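Local structure of ribonucleoside-diphosphate reductase (Pseudomonas aeruginosa, 5IM3) at residues A[289-294]-A[344-349]; A[432-437]-A[478-483]; A[573-578]-A[710-715]; A[692-697]-A[748-753]; A[783-788]-A[874-879]. The protein probably reduces ribonucleoside diphosphates to deoxyribonucleotides for DNA synthesis, as a class I ribonucleotide reductase that binds the allosteric nucleotide dATP. One frame throughout, in Å; residues are numbered along the deposited sequence.

Contact 1 (A[289-294]-A[344-349]); sequences HERDQQ and FYNLLS
Arg291 reaches out from the 3-10 turn 289-294 to the last turn of helix 337-349, where it meets Ser349 and Asn346. CG is turned away from its own carbonyl carbon (chi1 -51°) and the chain then runs extended as far as NE, which gives the residue the length to cross the gap. Its CB lies 3.9 Å from Ser349 O. Further out, CD packs against the hydroxyl side of the serine, 3.3 Å from Ser349 OG. NE belongs to a weak, long ion pair with Asp288. At the tip, NH1 lies between two oxygens: it gives a weak bond to Asn346 O at 3.0 Å, near the guanidinium plane, and another weak one to Ser349 OG at 2.7 Å, from an oblique direction. NH2 comes within 3.2 Å of Asn346 OD1, the amide and guanidinium planes being 30° apart. A serine suits this place because its small hydroxyl also donates to Tyr345 O, 2.7 Å from Ser349 OG, and so links the arginine to the helix backbone. Arginine suits its own because its several N-H groups reach more than one oxygen. Helix 319-330 adjoins both segments through Gln320, while Phe344 and Leu347 pack on helix 620-640.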
# COMPACT_ATOMS: atom_id res chain seq x y z
N HIS A 289 -22.74 60.71 6.47
CA HIS A 289 -23.66 59.67 6.02
C HIS A 289 -23.22 59.01 4.72
O HIS A 289 -23.68 57.91 4.41
CB HIS A 289 -25.06 60.25 5.83
CG HIS A 289 -25.23 61.01 4.54
ND1 HIS A 289 -24.81 62.31 4.39
CD2 HIS A 289 -25.76 60.64 3.35
CE1 HIS A 289 -25.08 62.72 3.16
NE2 HIS A 289 -25.66 61.72 2.51
N GLU A 290 -22.34 59.66 3.94
CA GLU A 290 -21.90 59.08 2.68
C GLU A 290 -21.00 57.86 2.89
O GLU A 290 -20.86 57.05 1.96
CB GLU A 290 -21.17 60.13 1.85
CG GLU A 290 -22.10 61.13 1.16
CD GLU A 290 -22.88 60.53 0.01
OE1 GLU A 290 -22.64 59.35 -0.34
OE2 GLU A 290 -23.74 61.23 -0.57
N ARG A 291 -20.39 57.71 4.06
CA ARG A 291 -19.52 56.57 4.29
C ARG A 291 -20.29 55.26 4.40
O ARG A 291 -19.66 54.19 4.38
CB ARG A 291 -18.67 56.80 5.53
CG ARG A 291 -17.97 58.15 5.51
CD ARG A 291 -16.85 58.25 6.53
NE ARG A 291 -16.33 59.61 6.62
CZ ARG A 291 -15.24 59.95 7.29
NH1 ARG A 291 -14.53 59.02 7.93
NH2 ARG A 291 -14.84 61.21 7.32
N ASP A 292 -21.62 55.31 4.49
CA ASP A 292 -22.41 54.09 4.39
C ASP A 292 -22.30 53.46 3.01
O ASP A 292 -22.45 52.24 2.86
CB ASP A 292 -23.88 54.39 4.70
CG ASP A 292 -24.16 54.44 6.19
OD1 ASP A 292 -23.21 54.34 6.99
OD2 ASP A 292 -25.35 54.58 6.56
N GLN A 293 -22.03 54.27 1.98
CA GLN A 293 -21.88 53.76 0.63
C GLN A 293 -20.64 52.89 0.46
O GLN A 293 -20.53 52.19 -0.56
CB GLN A 293 -21.84 54.92 -0.37
CG GLN A 293 -22.98 55.92 -0.24
CD GLN A 293 -24.35 55.29 -0.42
OE1 GLN A 293 -24.86 54.62 0.48
NE2 GLN A 293 -24.95 55.49 -1.59
N GLN A 294 -19.72 52.91 1.42
CA GLN A 294 -18.48 52.15 1.30
C GLN A 294 -18.67 50.66 1.51
O GLN A 294 -17.79 49.88 1.12
CB GLN A 294 -17.45 52.67 2.32
CG GLN A 294 -17.15 54.16 2.22
CD GLN A 294 -16.35 54.67 3.40
OE1 GLN A 294 -16.10 53.94 4.36
NE2 GLN A 294 -15.96 55.94 3.33
N PHE A 344 -11.00 59.68 15.96
CA PHE A 344 -11.10 58.22 15.94
C PHE A 344 -12.24 57.75 15.05
O PHE A 344 -12.14 56.71 14.39
CB PHE A 344 -11.29 57.68 17.37
CG PHE A 344 -10.21 58.08 18.34
CD1 PHE A 344 -8.99 58.56 17.89
CD2 PHE A 344 -10.42 57.97 19.70
CE1 PHE A 344 -8.00 58.92 18.79
CE2 PHE A 344 -9.44 58.33 20.60
CZ PHE A 344 -8.23 58.81 20.14
N TYR A 345 -13.35 58.50 15.02
CA TYR A 345 -14.47 58.12 14.17
C TYR A 345 -14.09 58.21 12.70
O TYR A 345 -14.45 57.33 11.91
CB TYR A 345 -15.68 59.01 14.47
CG TYR A 345 -16.68 59.03 13.34
CD1 TYR A 345 -17.60 57.99 13.17
CD2 TYR A 345 -16.70 60.08 12.43
CE1 TYR A 345 -18.51 58.01 12.13
CE2 TYR A 345 -17.61 60.10 11.39
CZ TYR A 345 -18.51 59.07 11.24
OH TYR A 345 -19.41 59.10 10.20
N ASN A 346 -13.39 59.28 12.31
CA ASN A 346 -12.99 59.43 10.92
C ASN A 346 -12.06 58.31 10.48
O ASN A 346 -12.16 57.82 9.35
CB ASN A 346 -12.32 60.79 10.71
CG ASN A 346 -13.31 61.94 10.75
OD1 ASN A 346 -14.49 61.77 10.42
ND2 ASN A 346 -12.84 63.11 11.16
N LEU A 347 -11.15 57.89 11.36
CA LEU A 347 -10.23 56.82 11.01
C LEU A 347 -10.97 55.49 10.82
O LEU A 347 -10.67 54.73 9.90
CB LEU A 347 -9.15 56.68 12.07
CG LEU A 347 -7.93 55.86 11.65
CD1 LEU A 347 -7.12 56.62 10.59
CD2 LEU A 347 -7.06 55.51 12.84
N LEU A 348 -11.95 55.21 11.69
CA LEU A 348 -12.66 53.94 11.64
C LEU A 348 -13.66 53.90 10.48
O LEU A 348 -13.66 52.95 9.69
CB LEU A 348 -13.38 53.70 12.97
CG LEU A 348 -12.50 53.40 14.18
CD1 LEU A 348 -13.33 53.40 15.45
CD2 LEU A 348 -11.78 52.07 14.01
N SER A 349 -14.51 54.92 10.37
CA SER A 349 -15.57 54.92 9.37
C SER A 349 -15.04 54.96 7.94
O SER A 349 -15.77 54.58 7.02
CB SER A 349 -16.51 56.11 9.60
OG SER A 349 -15.80 57.33 9.56

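Contact 2 (A[432-437]-A[478-483]); sequences VVNDTA and THDMNT
The side-chain amide of Asn434 plugs into the type I turn from Thr478 to Met481 and is gripped there chiefly by Asp480. Asn434 OD1 accepts from Asp480 N at 2.7 Å, the donor lying in the carbonyl plane, while ND2 gives its hydrogen to Asp480 OD2 at 3.2 Å, using the anti lone pair of that oxygen. Asp480 thus offers a backbone donor and a carboxylate acceptor, and asparagine suits the place because its flat amide answers both. Asn434 CG stands opposite its backbone N (chi1 180°), directing the amide out of the helix to the turn. What positions the amide is Asp435, whose OD1, met from above the carboxylate plane, takes the other hydrogen of Asn434 ND2 at 3.2 Å along a nearly straight bond (174°). Two carboxylates beside ND2 would probably polarise its N-H bonds. Apolar packing flanks the turn: Val433 CG1 touches Met481 SD at 3.8 Å, and both side chains also rest on Val450. Helix 427-440 packs on this turn and on helix 382-395, and also meets the second subunit, whose Tyr386 hydrogen-bonds Thr436. The turn itself leads into barrel strand 482-487, beside strand 450-455.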
# COMPACT_ATOMS: atom_id res chain seq x y z
N VAL A 432 -6.39 18.83 32.03
CA VAL A 432 -7.24 19.73 32.80
C VAL A 432 -7.45 21.04 32.03
O VAL A 432 -8.56 21.57 31.98
CB VAL A 432 -6.63 19.99 34.19
CG1 VAL A 432 -7.50 20.95 34.99
CG2 VAL A 432 -6.45 18.66 34.94
N VAL A 433 -6.39 21.56 31.42
CA VAL A 433 -6.52 22.74 30.56
C VAL A 433 -7.52 22.47 29.45
O VAL A 433 -8.44 23.26 29.20
CB VAL A 433 -5.14 23.14 29.99
CG1 VAL A 433 -5.30 24.24 28.94
CG2 VAL A 433 -4.21 23.57 31.10
N ASN A 434 -7.33 21.34 28.76
CA ASN A 434 -8.18 20.99 27.63
C ASN A 434 -9.65 21.01 28.01
O ASN A 434 -10.49 21.55 27.28
CB ASN A 434 -7.77 19.62 27.11
CG ASN A 434 -8.60 19.17 25.94
OD1 ASN A 434 -8.25 19.42 24.78
ND2 ASN A 434 -9.70 18.49 26.22
N ASP A 435 -9.99 20.43 29.17
CA ASP A 435 -11.38 20.36 29.59
C ASP A 435 -11.89 21.68 30.14
O ASP A 435 -13.11 21.89 30.16
CB ASP A 435 -11.56 19.25 30.63
CG ASP A 435 -11.31 17.87 30.05
OD1 ASP A 435 -10.35 17.71 29.26
OD2 ASP A 435 -12.07 16.93 30.39
N THR A 436 -10.99 22.57 30.57
CA THR A 436 -11.40 23.91 30.93
C THR A 436 -11.79 24.72 29.70
O THR A 436 -12.79 25.44 29.71
CB THR A 436 -10.28 24.60 31.70
OG1 THR A 436 -10.07 23.92 32.94
CG2 THR A 436 -10.61 26.07 31.98
N ALA A 437 -11.02 24.58 28.62
CA ALA A 437 -11.37 25.26 27.37
C ALA A 437 -12.74 24.80 26.86
O ALA A 437 -13.53 25.62 26.36
CB ALA A 437 -10.28 25.01 26.33
N THR A 478 -5.18 15.78 23.68
CA THR A 478 -5.92 17.00 24.03
C THR A 478 -6.50 17.56 22.73
O THR A 478 -5.89 18.42 22.09
CB THR A 478 -5.02 18.03 24.73
OG1 THR A 478 -3.93 18.40 23.88
CG2 THR A 478 -4.47 17.48 26.05
N HIS A 479 -7.68 17.06 22.34
CA HIS A 479 -8.28 17.41 21.06
C HIS A 479 -8.88 18.81 21.03
O HIS A 479 -9.32 19.25 19.96
CB HIS A 479 -9.37 16.41 20.68
CG HIS A 479 -8.87 15.00 20.54
ND1 HIS A 479 -9.26 13.98 21.38
CD2 HIS A 479 -8.00 14.45 19.66
CE1 HIS A 479 -8.66 12.86 21.03
NE2 HIS A 479 -7.89 13.12 19.98
N ASP A 480 -8.92 19.52 22.16
CA ASP A 480 -9.54 20.84 22.22
C ASP A 480 -8.53 21.90 22.63
O ASP A 480 -8.93 23.00 23.05
CB ASP A 480 -10.73 20.82 23.18
CG ASP A 480 -11.67 19.66 22.90
OD1 ASP A 480 -12.57 19.82 22.04
OD2 ASP A 480 -11.51 18.60 23.53
N MET A 481 -7.24 21.61 22.50
CA MET A 481 -6.18 22.51 22.92
C MET A 481 -5.13 22.57 21.82
O MET A 481 -4.79 21.54 21.23
CB MET A 481 -5.54 22.03 24.23
CG MET A 481 -4.51 22.98 24.82
SD MET A 481 -3.56 22.25 26.17
CE MET A 481 -2.44 21.20 25.24
N ASN A 482 -4.64 23.77 21.54
CA ASN A 482 -3.56 23.93 20.58
C ASN A 482 -2.22 23.73 21.27
O ASN A 482 -2.09 23.85 22.49
CB ASN A 482 -3.62 25.32 19.92
CG ASN A 482 -4.84 25.50 19.02
OD1 ASN A 482 -5.60 26.46 19.17
ND2 ASN A 482 -5.03 24.58 18.09
N THR A 483 -1.21 23.41 20.46
CA THR A 483 0.14 23.16 20.94
C THR A 483 1.12 23.88 20.03
O THR A 483 0.86 24.06 18.84
CB THR A 483 0.47 21.66 20.97
OG1 THR A 483 0.27 21.11 19.66
CG2 THR A 483 -0.42 20.91 21.95

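Contact 3 (A[573-578]-A[710-715]); sequences SPQQHV and YQTFQG
His577 and Gly715 make the close-packed half of this contact. The carbonyl carbon of Gly715 sits over the centre of the imidazole, 3.4 Å from His577 CG, and its CA makes a CH-pi contact 4.0 Å from the ring centroid. Val578 CB covers the opposite face, so the flat ring is held between two layers. In the ring plane His577 NE2 donates to Thr712 O at 2.7 Å, with the donor also lying in the carbonyl plane. This bond fixes the rotation of the ring about the CB-CG bond. Glycine suits its place, since its phi of 106° is natural without a side chain and the backbone can lie directly on the ring. Both segments are loops of the barrel domain, the part of the enzyme built round a ten-stranded alpha-beta barrel: 573-578 follows helix 566-571 with a type I turn from Ser573 to Gln576, and 710-715 follows helix 679-707. Buried Gln575 bends at chi2 (-69°) and brings its amide to Tyr710, whose OH donates to Gln575 OE1 at 3.0 Å from well above the carbonyl plane. Gln575 NE2 stands 3.0 Å from Thr712 OG1, which hydrogen-bonds His655 of helix 646-655. Looser contact follows toward the surface. Val578 CG2 and Thr712 CG2 only graze at 4.3 Å, and Gln714 is exposed, its CB pointing away from the 573-578 loop, while its backbone O comes within 3.2 Å of His577 CD2.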
# COMPACT_ATOMS: atom_id res chain seq x y z
N SER A 573 13.56 41.19 21.72
CA SER A 573 12.54 41.80 22.56
C SER A 573 13.08 43.09 23.16
O SER A 573 14.18 43.10 23.71
CB SER A 573 12.13 40.84 23.67
OG SER A 573 11.20 41.44 24.56
N PRO A 574 12.34 44.21 23.06
CA PRO A 574 12.82 45.45 23.69
C PRO A 574 12.82 45.41 25.21
O PRO A 574 13.39 46.32 25.83
CB PRO A 574 11.84 46.51 23.17
CG PRO A 574 11.22 45.91 21.96
CD PRO A 574 11.15 44.44 22.23
N GLN A 575 12.21 44.40 25.83
CA GLN A 575 12.03 44.35 27.27
C GLN A 575 12.92 43.30 27.93
O GLN A 575 12.55 42.73 28.96
CB GLN A 575 10.56 44.09 27.60
CG GLN A 575 9.63 45.24 27.22
CD GLN A 575 9.85 46.47 28.09
OE1 GLN A 575 10.70 47.31 27.79
NE2 GLN A 575 9.09 46.57 29.17
N GLN A 576 14.10 43.03 27.36
CA GLN A 576 15.00 42.04 27.93
C GLN A 576 15.49 42.42 29.31
O GLN A 576 15.91 41.55 30.08
CB GLN A 576 16.21 41.83 27.02
CG GLN A 576 15.88 41.26 25.66
CD GLN A 576 17.04 41.36 24.68
OE1 GLN A 576 18.12 40.84 24.93
NE2 GLN A 576 16.81 42.05 23.57
N HIS A 577 15.47 43.71 29.65
CA HIS A 577 16.04 44.19 30.90
C HIS A 577 15.15 43.96 32.11
O HIS A 577 15.59 44.18 33.24
CB HIS A 577 16.34 45.69 30.79
CG HIS A 577 15.12 46.54 30.67
ND1 HIS A 577 14.21 46.40 29.64
CD2 HIS A 577 14.65 47.55 31.45
CE1 HIS A 577 13.24 47.28 29.79
NE2 HIS A 577 13.48 47.99 30.88
N VAL A 578 13.91 43.51 31.90
CA VAL A 578 12.94 43.46 32.99
C VAL A 578 12.15 42.16 32.95
O VAL A 578 11.26 41.94 33.77
CB VAL A 578 12.01 44.69 32.92
CG1 VAL A 578 11.00 44.56 31.79
CG2 VAL A 578 11.32 44.93 34.25
N TYR A 710 6.56 54.85 29.30
CA TYR A 710 6.08 53.80 30.19
C TYR A 710 7.09 53.56 31.31
O TYR A 710 8.28 53.88 31.19
CB TYR A 710 5.79 52.51 29.41
CG TYR A 710 6.97 51.88 28.69
CD1 TYR A 710 7.39 52.35 27.45
CD2 TYR A 710 7.65 50.79 29.24
CE1 TYR A 710 8.45 51.76 26.78
CE2 TYR A 710 8.71 50.20 28.58
CZ TYR A 710 9.11 50.69 27.35
OH TYR A 710 10.17 50.10 26.69
N GLN A 711 6.59 52.99 32.41
CA GLN A 711 7.39 52.88 33.63
C GLN A 711 8.77 52.30 33.36
O GLN A 711 9.79 52.86 33.78
CB GLN A 711 6.67 52.00 34.66
CG GLN A 711 5.46 52.63 35.33
CD GLN A 711 4.93 51.77 36.47
OE1 GLN A 711 5.70 51.19 37.24
NE2 GLN A 711 3.61 51.68 36.57
N THR A 712 8.83 51.18 32.65
CA THR A 712 10.07 50.43 32.50
C THR A 712 10.84 50.80 31.25
O THR A 712 11.65 50.00 30.78
CB THR A 712 9.77 48.93 32.51
OG1 THR A 712 8.92 48.61 31.40
CG2 THR A 712 9.07 48.53 33.81
N PHE A 713 10.61 52.00 30.70
CA PHE A 713 11.34 52.41 29.50
C PHE A 713 12.84 52.39 29.74
O PHE A 713 13.62 51.98 28.87
CB PHE A 713 10.91 53.81 29.06
CG PHE A 713 11.85 54.44 28.07
CD1 PHE A 713 11.78 54.12 26.73
CD2 PHE A 713 12.82 55.33 28.50
CE1 PHE A 713 12.66 54.69 25.82
CE2 PHE A 713 13.70 55.90 27.59
CZ PHE A 713 13.62 55.58 26.25
N GLN A 714 13.28 52.84 30.92
CA GLN A 714 14.70 52.91 31.22
C GLN A 714 15.30 51.51 31.23
O GLN A 714 14.92 50.66 32.04
CB GLN A 714 14.91 53.60 32.57
CG GLN A 714 14.42 55.05 32.60
CD GLN A 714 14.41 55.67 33.99
OE1 GLN A 714 14.81 55.03 34.97
NE2 GLN A 714 13.95 56.91 34.09
N GLY A 715 16.24 51.27 30.31
CA GLY A 715 16.91 49.99 30.16
C GLY A 715 16.47 49.20 28.95
O GLY A 715 17.18 48.29 28.53

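Contact 4 (A[692-697]-A[748-753]); sequences ISYYAI and LDWAPL
Trp750, which packs against Tyr694, donates its NE1 to Glu690, and the same carboxylate oxygen, Glu690 OE2, also takes a weak bond from Leu748 N. Glu690, one helical turn before Tyr694, thereby positions both the indole and the chain leading up to it. With the indole so placed, Tyr694 comes edge-on to its face: the six-membered ring and the phenol ring have centroids 5.2 Å apart and planes at 67°, an edge-to-face pair. With chi1 at -170°, Tyr694 CG points opposite the backbone N, and the ring swings out from the helix between Trp750 and two leucines. Leu753 CD2 lies over one face, 3.8 Å from the Tyr694 centroid, as a CH-pi contact, while Leu748 CD2 is 3.7 Å from Tyr694 CB. Ser693 OG is 3.4 Å from Trp750 CH2; small and polar, it fits against the rim of the indole and makes a weak bond to Trp869 O. Ile697 adds a methyl, CD1, 4.1 Å from Trp750 CZ3. Asp749 OD1 accepts from Ala751 N, a weak capping bond in the turn that leads into the next helix. Aromatic and leucine side chains thus pack the lead-in to helix 751-757, and Leu753 within it, onto the long helix 679-707 of the barrel domain.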
# COMPACT_ATOMS: atom_id res chain seq x y z
N ILE A 692 5.70 51.97 7.72
CA ILE A 692 4.80 51.88 8.86
C ILE A 692 5.60 51.87 10.16
O ILE A 692 5.23 52.53 11.14
CB ILE A 692 3.91 50.63 8.74
CG1 ILE A 692 3.03 50.73 7.49
CG2 ILE A 692 3.03 50.47 9.98
CD1 ILE A 692 2.22 49.49 7.19
N SER A 693 6.71 51.12 10.19
CA SER A 693 7.51 51.02 11.41
C SER A 693 8.03 52.38 11.84
O SER A 693 7.95 52.75 13.02
CB SER A 693 8.67 50.06 11.18
OG SER A 693 9.63 50.20 12.20
N TYR A 694 8.59 53.14 10.90
CA TYR A 694 9.08 54.48 11.21
C TYR A 694 7.98 55.33 11.83
O TYR A 694 8.18 55.95 12.88
CB TYR A 694 9.62 55.13 9.93
CG TYR A 694 10.37 56.42 10.15
CD1 TYR A 694 9.69 57.63 10.27
CD2 TYR A 694 11.76 56.44 10.23
CE1 TYR A 694 10.38 58.81 10.46
CE2 TYR A 694 12.45 57.62 10.42
CZ TYR A 694 11.75 58.80 10.54
OH TYR A 694 12.44 59.98 10.73
N TYR A 695 6.81 55.36 11.19
CA TYR A 695 5.71 56.18 11.69
C TYR A 695 5.19 55.67 13.02
O TYR A 695 4.90 56.46 13.93
CB TYR A 695 4.59 56.22 10.64
CG TYR A 695 5.04 56.84 9.34
CD1 TYR A 695 5.84 57.97 9.34
CD2 TYR A 695 4.67 56.29 8.12
CE1 TYR A 695 6.26 58.55 8.18
CE2 TYR A 695 5.09 56.86 6.94
CZ TYR A 695 5.89 57.99 6.99
OH TYR A 695 6.31 58.58 5.84
N ALA A 696 5.05 54.35 13.17
CA ALA A 696 4.58 53.80 14.44
C ALA A 696 5.53 54.15 15.57
O ALA A 696 5.11 54.61 16.64
CB ALA A 696 4.40 52.29 14.31
N ILE A 697 6.83 53.95 15.35
CA ILE A 697 7.81 54.31 16.37
C ILE A 697 7.78 55.81 16.63
O ILE A 697 7.82 56.26 17.78
CB ILE A 697 9.22 53.82 15.95
CG1 ILE A 697 9.26 52.29 15.95
CG2 ILE A 697 10.29 54.40 16.88
CD1 ILE A 697 10.56 51.69 15.44
N LEU A 748 15.18 54.42 4.37
CA LEU A 748 14.92 55.63 5.14
C LEU A 748 16.17 56.02 5.91
O LEU A 748 17.18 55.31 5.92
CB LEU A 748 13.75 55.42 6.11
CG LEU A 748 12.34 55.73 5.59
CD1 LEU A 748 12.01 54.97 4.32
CD2 LEU A 748 11.32 55.41 6.68
N ASP A 749 16.10 57.18 6.56
CA ASP A 749 17.16 57.66 7.44
C ASP A 749 16.69 57.49 8.88
O ASP A 749 15.85 58.26 9.36
CB ASP A 749 17.51 59.12 7.16
CG ASP A 749 18.58 59.66 8.09
OD1 ASP A 749 19.35 58.84 8.64
OD2 ASP A 749 18.64 60.89 8.28
N TRP A 750 17.23 56.49 9.57
CA TRP A 750 16.80 56.15 10.92
C TRP A 750 17.64 56.83 12.00
O TRP A 750 17.22 56.83 13.16
CB TRP A 750 16.86 54.64 11.12
CG TRP A 750 15.81 53.90 10.35
CD1 TRP A 750 15.89 53.49 9.04
CD2 TRP A 750 14.53 53.47 10.83
NE1 TRP A 750 14.73 52.84 8.69
CE2 TRP A 750 13.88 52.81 9.76
CE3 TRP A 750 13.87 53.59 12.05
CZ2 TRP A 750 12.60 52.27 9.89
CZ3 TRP A 750 12.60 53.05 12.18
CH2 TRP A 750 11.98 52.39 11.10
N ALA A 751 18.80 57.39 11.65
CA ALA A 751 19.65 58.00 12.67
C ALA A 751 18.93 59.08 13.46
O ALA A 751 19.07 59.08 14.70
CB ALA A 751 20.92 58.55 12.01
N PRO A 752 18.18 60.00 12.86
CA PRO A 752 17.48 61.00 13.68
C PRO A 752 16.43 60.40 14.59
O PRO A 752 16.27 60.85 15.74
CB PRO A 752 16.86 61.94 12.64
CG PRO A 752 17.63 61.70 11.39
CD PRO A 752 17.99 60.25 11.42
N LEU A 753 15.69 59.39 14.12
CA LEU A 753 14.69 58.75 14.97
C LEU A 753 15.34 57.88 16.04
O LEU A 753 14.81 57.78 17.15
CB LEU A 753 13.73 57.92 14.11
CG LEU A 753 12.53 57.32 14.84
CD1 LEU A 753 11.66 58.41 15.45
CD2 LEU A 753 11.71 56.44 13.90

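Contact 5 (A[783-788]-A[874-879]); sequences QSIEPT and QSLNLY
Glu786 bonds to Tyr879 and Asn877, while Ile785 and Pro787 make the apolar contacts, between the loop 783-788 and the chain running into strand 878-881. In the polar group, the carboxylate of Glu786 is shared between two partners. Tyr879 OH donates to Glu786 OE1, modelled at a very short 2.4 Å, so that length is doubtful, and the ring stands almost perpendicular to the carboxylate, planes at 83°. Asn877 ND2 gives a weak bond to Glu786 OE2, 2.6 Å apart. A bend at chi2 (-81°) brings the carboxylate to both. Glutamate suits this place because its two oxygens can serve donors on alternate residues, Asn877 and Tyr879, which point the same way from an extended chain.

In the apolar group, Ile785 CD1 touches Leu876 CD1 at 4.2 Å, and Pro787 CG lies 4.3 Å from Tyr879 CE1. The isoleucine methyl also abuts Gln874 OE1, whose polar partner is Arg866. Backbone bonding sets the loop up: Glu786 N to Gln783 O, 2.7 Å, closes a type II' turn with Ser784 at its second position. Strand 878-881 runs parallel to strand 906-909, and the chain before it bonds at Leu876 to Tyr904, so the contact ties the loop 783-788 to a parallel strand pair within the barrel domain.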
# COMPACT_ATOMS: atom_id res chain seq x y z
N GLN A 783 -7.04 39.22 3.79
CA GLN A 783 -6.63 38.93 5.16
C GLN A 783 -5.16 39.26 5.38
O GLN A 783 -4.29 38.75 4.66
CB GLN A 783 -6.89 37.46 5.49
CG GLN A 783 -8.29 36.97 5.17
CD GLN A 783 -9.33 37.56 6.10
OE1 GLN A 783 -9.01 38.25 7.06
NE2 GLN A 783 -10.60 37.27 5.82
N SER A 784 -4.89 40.10 6.38
CA SER A 784 -3.54 40.45 6.83
C SER A 784 -2.49 40.38 5.71
O SER A 784 -2.47 41.25 4.84
CB SER A 784 -3.13 39.54 7.99
OG SER A 784 -3.23 38.18 7.65
N ILE A 785 -1.62 39.37 5.74
CA ILE A 785 -0.58 39.18 4.74
C ILE A 785 -0.84 37.93 3.91
O ILE A 785 0.05 37.48 3.18
CB ILE A 785 0.81 39.12 5.39
CG1 ILE A 785 0.82 38.13 6.56
CG2 ILE A 785 1.23 40.51 5.86
CD1 ILE A 785 2.17 37.96 7.23
N GLU A 786 -2.03 37.35 4.01
CA GLU A 786 -2.31 36.09 3.34
C GLU A 786 -2.40 36.29 1.83
O GLU A 786 -3.01 37.26 1.37
CB GLU A 786 -3.62 35.49 3.85
CG GLU A 786 -3.63 35.16 5.34
CD GLU A 786 -2.95 33.84 5.65
OE1 GLU A 786 -2.89 32.98 4.74
OE2 GLU A 786 -2.49 33.66 6.79
N PRO A 787 -1.82 35.39 1.04
CA PRO A 787 -2.19 35.34 -0.38
C PRO A 787 -3.62 34.83 -0.51
O PRO A 787 -4.12 34.09 0.33
CB PRO A 787 -1.18 34.35 -0.97
CG PRO A 787 -0.81 33.47 0.18
CD PRO A 787 -0.82 34.37 1.38
N THR A 788 -4.28 35.26 -1.58
CA THR A 788 -5.64 34.82 -1.84
C THR A 788 -5.71 33.30 -1.79
O THR A 788 -4.97 32.61 -2.51
CB THR A 788 -6.12 35.34 -3.20
OG1 THR A 788 -6.03 36.76 -3.22
CG2 THR A 788 -7.56 34.91 -3.47
N GLN A 874 4.66 38.01 13.58
CA GLN A 874 3.55 38.05 12.63
C GLN A 874 3.01 36.64 12.43
O GLN A 874 3.77 35.68 12.32
CB GLN A 874 3.99 38.64 11.28
CG GLN A 874 5.20 37.97 10.66
CD GLN A 874 5.81 38.78 9.54
OE1 GLN A 874 5.14 39.11 8.55
NE2 GLN A 874 7.09 39.12 9.68
N SER A 875 1.68 36.53 12.40
CA SER A 875 1.03 35.25 12.16
C SER A 875 1.23 34.83 10.71
O SER A 875 0.74 35.50 9.79
CB SER A 875 -0.46 35.34 12.49
OG SER A 875 -0.65 35.70 13.84
N LEU A 876 1.94 33.73 10.50
CA LEU A 876 2.40 33.34 9.17
C LEU A 876 1.90 31.93 8.85
O LEU A 876 2.51 30.94 9.26
CB LEU A 876 3.91 33.40 9.07
CG LEU A 876 4.49 33.16 7.68
CD1 LEU A 876 4.03 34.25 6.71
CD2 LEU A 876 6.00 33.09 7.74
N ASN A 877 0.79 31.84 8.13
CA ASN A 877 0.36 30.57 7.58
C ASN A 877 1.20 30.22 6.36
O ASN A 877 1.57 31.10 5.57
CB ASN A 877 -1.12 30.62 7.20
CG ASN A 877 -2.02 30.75 8.40
OD1 ASN A 877 -1.78 30.14 9.44
ND2 ASN A 877 -3.05 31.57 8.27
N LEU A 878 1.54 28.95 6.22
CA LEU A 878 2.32 28.47 5.10
C LEU A 878 1.52 27.44 4.31
O LEU A 878 0.84 26.59 4.89
CB LEU A 878 3.65 27.86 5.56
CG LEU A 878 4.67 28.86 6.12
CD1 LEU A 878 5.92 28.14 6.55
CD2 LEU A 878 5.01 29.94 5.10
N TYR A 879 1.59 27.56 2.99
CA TYR A 879 0.85 26.70 2.07
C TYR A 879 1.86 25.90 1.25
O TYR A 879 2.74 26.48 0.62
CB TYR A 879 -0.07 27.52 1.17
CG TYR A 879 -1.02 28.38 1.96
CD1 TYR A 879 -0.64 29.63 2.43
CD2 TYR A 879 -2.31 27.94 2.25
CE1 TYR A 879 -1.51 30.42 3.16
CE2 TYR A 879 -3.18 28.73 2.97
CZ TYR A 879 -2.78 29.96 3.42
OH TYR A 879 -3.65 30.74 4.15

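How the contacts relate
Contacts 1 and 2 come first along the chain, then contacts 3 and 4, whose segments alternate, and contact 5 last. Contact 1 belongs to the helical part of the protein; the other four lie in the barrel domain. Contacts 3 and 4 have centres about 20 Å apart and share helix 679-707, which carries segment 692-697 and runs into the loop 710-715; Trp718 packs against both. Helix 620-640 of the barrel domain packs against segments of both contacts 1 and 4. Contact 5, its centre about 10 Å from the chain centre, is the most central. Contact 2, about 25 Å from contact 5 between centres, touches the second subunit, and its Ala437 side chain is about 10 Å from a bound dATP.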